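Local atomic coordinates of putative esterase aq_1494 (Aquifex aeolicus, PDB entry 2EGR), a protein that is probably a hot-dog-fold thioesterase of the 4-hydroxybenzoyl-CoA thioesterase family, hydrolysing fatty acyl-CoA substrates. Residues 44-47 / 48-51; 79-83 / 84-88. All blocks are in the same frame, centred on the assembly; numbering follows the deposited sequence.

Contact 1 of 2, residues 44-47 / 48-51; sequences YSKM and RDMG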
# COMPACT_ATOMS: atom_id res chain seq x y z
N TYR A 44 13.97 -10.86 -12.66
CA TYR A 44 12.70 -11.55 -12.61
C TYR A 44 11.82 -11.27 -13.83
O TYR A 44 11.16 -12.17 -14.31
CB TYR A 44 11.97 -11.23 -11.30
CG TYR A 44 10.67 -12.00 -11.14
CD1 TYR A 44 10.65 -13.40 -11.31
CD2 TYR A 44 9.48 -11.35 -10.87
CE1 TYR A 44 9.46 -14.13 -11.18
CE2 TYR A 44 8.28 -12.09 -10.73
CZ TYR A 44 8.29 -13.46 -10.90
OH TYR A 44 7.12 -14.19 -10.79
N SER A 45 11.83 -10.03 -14.34
CA SER A 45 11.07 -9.66 -15.53
C SER A 45 11.37 -10.57 -16.74
O SER A 45 10.44 -10.97 -17.44
CB SER A 45 11.25 -8.16 -15.90
OG SER A 45 12.62 -7.85 -16.18
N LYS A 46 12.64 -10.92 -16.95
CA LYS A 46 13.05 -11.91 -17.99
C LYS A 46 12.57 -13.34 -17.71
O LYS A 46 12.22 -14.06 -18.64
CB LYS A 46 14.56 -11.87 -18.24
CG LYS A 46 14.97 -12.42 -19.63
CD LYS A 46 13.94 -12.04 -20.72
CE LYS A 46 14.28 -12.57 -22.11
NZ LYS A 46 15.23 -11.63 -22.81
N MET A 47 12.57 -13.76 -16.45
CA MET A 47 11.90 -15.00 -16.04
C MET A 47 10.42 -15.04 -16.44
O MET A 47 9.95 -16.05 -16.98
CB MET A 47 12.04 -15.27 -14.54
CG MET A 47 13.46 -15.60 -14.11
SD MET A 47 13.62 -15.86 -12.38
CE MET A 47 15.37 -15.60 -12.13
N ARG A 48 9.71 -13.94 -16.18
CA ARG A 48 8.28 -13.81 -16.55
C ARG A 48 8.05 -13.84 -18.05
O ARG A 48 7.00 -14.29 -18.50
CB ARG A 48 7.66 -12.52 -15.96
CG ARG A 48 7.70 -12.43 -14.43
CD ARG A 48 6.97 -11.20 -13.92
NE ARG A 48 5.52 -11.32 -14.02
CZ ARG A 48 4.72 -10.48 -14.68
NH1 ARG A 48 5.23 -9.45 -15.35
NH2 ARG A 48 3.41 -10.68 -14.68
N ASP A 49 9.02 -13.33 -18.83
CA ASP A 49 9.00 -13.39 -20.30
C ASP A 49 9.10 -14.81 -20.81
O ASP A 49 8.66 -15.09 -21.92
CB ASP A 49 10.15 -12.57 -20.92
CG ASP A 49 10.03 -11.08 -20.68
OD1 ASP A 49 8.93 -10.59 -20.28
OD2 ASP A 49 11.05 -10.38 -20.89
N MET A 50 9.73 -15.71 -20.05
CA MET A 50 9.82 -17.12 -20.44
C MET A 50 8.49 -17.82 -20.16
O MET A 50 8.18 -18.86 -20.73
CB MET A 50 10.97 -17.84 -19.71
CG MET A 50 12.07 -16.90 -19.27
SD MET A 50 13.78 -17.46 -19.34
CE MET A 50 14.09 -17.16 -21.08
N GLY A 51 7.70 -17.20 -19.28
CA GLY A 51 6.43 -17.77 -18.86
C GLY A 51 6.61 -18.44 -17.52
O GLY A 51 5.81 -19.29 -17.15
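Arg48 lays its aliphatic stem across one face of the Tyr44 ring, one helical turn away. The methylene CG sits over that face, toward its rim, 3.9 Å from the ring centroid, a CH-pi contact. CD follows over the same face, Arg48 CD 3.6 Å from Tyr44 CE2. With chi1 at -176°, Tyr44 CG is turned away from its own backbone N, which directs the ring toward the Arg48 stem; the guanidinium plane ends up turned 44° from the ring. Lys46 and Asp49 cross at about a right angle: the methylene CD of Lys46 lies 3.3 Å from Asp49 OD2, while the opposite charges stay apart. In the backbone, Arg48 N donates to Tyr44 O (3.0 Å) and Asp49 N to Ser45 O (3.1 Å). The bonds weaken toward the end, where Gly51, with positive phi, is the C-prime residue of a Schellman motif. Met47 turns inward onto Leu37 of helix 22-39 and Val122 of helix 120-126. Tyr44 OH is hydrogen-bonded to Val54 N of strand 52-63. The short helix also meets two other chains: Ser45 OG bonds Asp70 of the second subunit, and Gln17 of the third packs on Tyr44 and Arg48.

Contact 2 of 2, residues 79-83 / 84-88; sequences LEELS and RFTFT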
# COMPACT_ATOMS: atom_id res chain seq x y z
N LEU A 79 21.06 -16.80 0.34
CA LEU A 79 20.38 -18.02 -0.13
C LEU A 79 20.62 -19.09 0.92
O LEU A 79 21.77 -19.39 1.26
CB LEU A 79 20.90 -18.50 -1.50
CG LEU A 79 20.28 -19.77 -2.09
CD1 LEU A 79 18.85 -19.52 -2.51
CD2 LEU A 79 21.11 -20.31 -3.30
N GLU A 80 19.53 -19.61 1.45
CA GLU A 80 19.58 -20.54 2.57
C GLU A 80 19.45 -21.97 2.12
O GLU A 80 19.99 -22.87 2.73
CB GLU A 80 18.47 -20.23 3.59
CG GLU A 80 18.74 -19.03 4.48
CD GLU A 80 20.04 -19.12 5.25
OE1 GLU A 80 20.57 -20.24 5.42
OE2 GLU A 80 20.56 -18.07 5.66
N GLU A 81 18.70 -22.17 1.04
CA GLU A 81 18.39 -23.51 0.57
C GLU A 81 18.03 -23.45 -0.89
O GLU A 81 17.38 -22.49 -1.35
CB GLU A 81 17.26 -24.14 1.41
CG GLU A 81 17.16 -25.67 1.28
CD GLU A 81 16.28 -26.12 0.11
OE1 GLU A 81 15.78 -25.24 -0.63
OE2 GLU A 81 16.09 -27.35 -0.07
N LEU A 82 18.48 -24.46 -1.63
CA LEU A 82 18.17 -24.58 -3.05
C LEU A 82 17.99 -26.06 -3.43
O LEU A 82 18.95 -26.82 -3.44
CB LEU A 82 19.29 -23.92 -3.90
CG LEU A 82 19.16 -23.82 -5.42
CD1 LEU A 82 17.98 -22.95 -5.86
CD2 LEU A 82 20.48 -23.31 -6.06
N SER A 83 16.75 -26.45 -3.73
CA SER A 83 16.45 -27.83 -4.12
C SER A 83 15.95 -27.90 -5.56
O SER A 83 15.92 -26.88 -6.25
CB SER A 83 15.44 -28.47 -3.17
OG SER A 83 14.11 -28.01 -3.42
N ARG A 84 15.58 -29.09 -6.02
CA ARG A 84 15.08 -29.23 -7.38
C ARG A 84 13.93 -28.26 -7.65
O ARG A 84 13.87 -27.64 -8.72
CB ARG A 84 14.63 -30.68 -7.67
CG ARG A 84 14.45 -30.92 -9.15
CD ARG A 84 13.93 -32.30 -9.52
NE ARG A 84 13.65 -32.32 -10.95
CZ ARG A 84 12.78 -33.13 -11.56
NH1 ARG A 84 12.07 -34.01 -10.86
NH2 ARG A 84 12.60 -33.03 -12.87
N PHE A 85 13.04 -28.11 -6.68
CA PHE A 85 11.80 -27.37 -6.89
C PHE A 85 11.67 -26.02 -6.17
O PHE A 85 10.88 -25.18 -6.61
CB PHE A 85 10.59 -28.24 -6.52
CG PHE A 85 10.34 -29.36 -7.48
CD1 PHE A 85 9.70 -29.12 -8.70
CD2 PHE A 85 10.73 -30.66 -7.18
CE1 PHE A 85 9.47 -30.15 -9.60
CE2 PHE A 85 10.51 -31.69 -8.08
CZ PHE A 85 9.88 -31.44 -9.28
N THR A 86 12.40 -25.84 -5.08
CA THR A 86 12.22 -24.69 -4.19
C THR A 86 13.54 -24.00 -3.83
O THR A 86 14.61 -24.58 -4.01
CB THR A 86 11.49 -25.07 -2.85
OG1 THR A 86 12.39 -25.75 -1.97
CG2 THR A 86 10.25 -25.94 -3.11
N PHE A 87 13.45 -22.77 -3.31
CA PHE A 87 14.58 -22.08 -2.69
C PHE A 87 14.10 -21.18 -1.57
O PHE A 87 12.94 -20.74 -1.58
CB PHE A 87 15.40 -21.29 -3.73
CG PHE A 87 14.59 -20.28 -4.52
CD1 PHE A 87 14.57 -18.94 -4.15
CD2 PHE A 87 13.91 -20.68 -5.68
CE1 PHE A 87 13.86 -18.00 -4.92
CE2 PHE A 87 13.17 -19.75 -6.44
CZ PHE A 87 13.15 -18.41 -6.05
N THR A 88 15.00 -20.92 -0.63
CA THR A 88 14.72 -20.17 0.61
C THR A 88 15.77 -19.07 0.78
O THR A 88 16.98 -19.34 0.75
CB THR A 88 14.72 -21.10 1.88
OG1 THR A 88 13.74 -22.11 1.70
CG2 THR A 88 14.39 -20.34 3.17
O HOH W 1 13.58 -24.29 -0.13
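Four residues around the turn, Glu81, Ser83, Thr86 and Thr88, gather their polar groups on one side of the hairpin. A water lies 2.6 Å from Thr86 OG1 and 2.9 Å from Thr88 OG1; its leg to Glu81 OE1 is implausibly short, so that geometry is doubtful. The carboxylate bends over to this water through chi2 of -88°. Next to it, Ser83 OG and Thr86 OG1 are hydrogen-bonded directly at 3.2 Å, while Ser83 OG also accepts a weak bond from Phe85 N. Among the backbone bonds, Ser83 N to Thr86 O (2.9 Å) closes the turn, and Thr88 N to Glu81 O (2.9 Å) continues the ladder. Thr88 O then takes two donors, a short bond from Glu80 N (2.7 Å) and a weak one from Glu81 N. Apolar contacts lie on the other face, where Leu82 CD1 meets Phe87 CB at 3.7 Å and Leu79 CD1, farther back along the same strand, comes within 4.1 Å of Phe87 CB. The Phe87 ring runs on toward His107 and Phe89, and both Leu82 and Phe87 pack on helix 120-126. With Glu80 and Glu81 both opposite Thr88, this is a tight antiparallel hairpin carrying a classic beta bulge, built into the curved sheet of a hot-dog fold.

In the fold
Along the chain the two contacts come in series: the short helix 44-50 with its terminating Gly51 first, then the hairpin at 79-88, after strand 52-63 and most of strand 72-82. Contact 2 pairs strands 72-82 and 86-95 inside the antiparallel sheet, whereas contact 1 is a helix beside that sheet, leading into strand 52-63. Their centres lie about 19 Å apart and their nearest atoms about 7 Å apart, so they do not touch. Both pack against the same C-terminal helix 120-126, through Met47 and Met50 and through Leu82 and Phe87. Contact 1 borders other subunits of the four-chain assembly; no other chain touches contact 2. Both lie away from the predicted active-site residue Asp15.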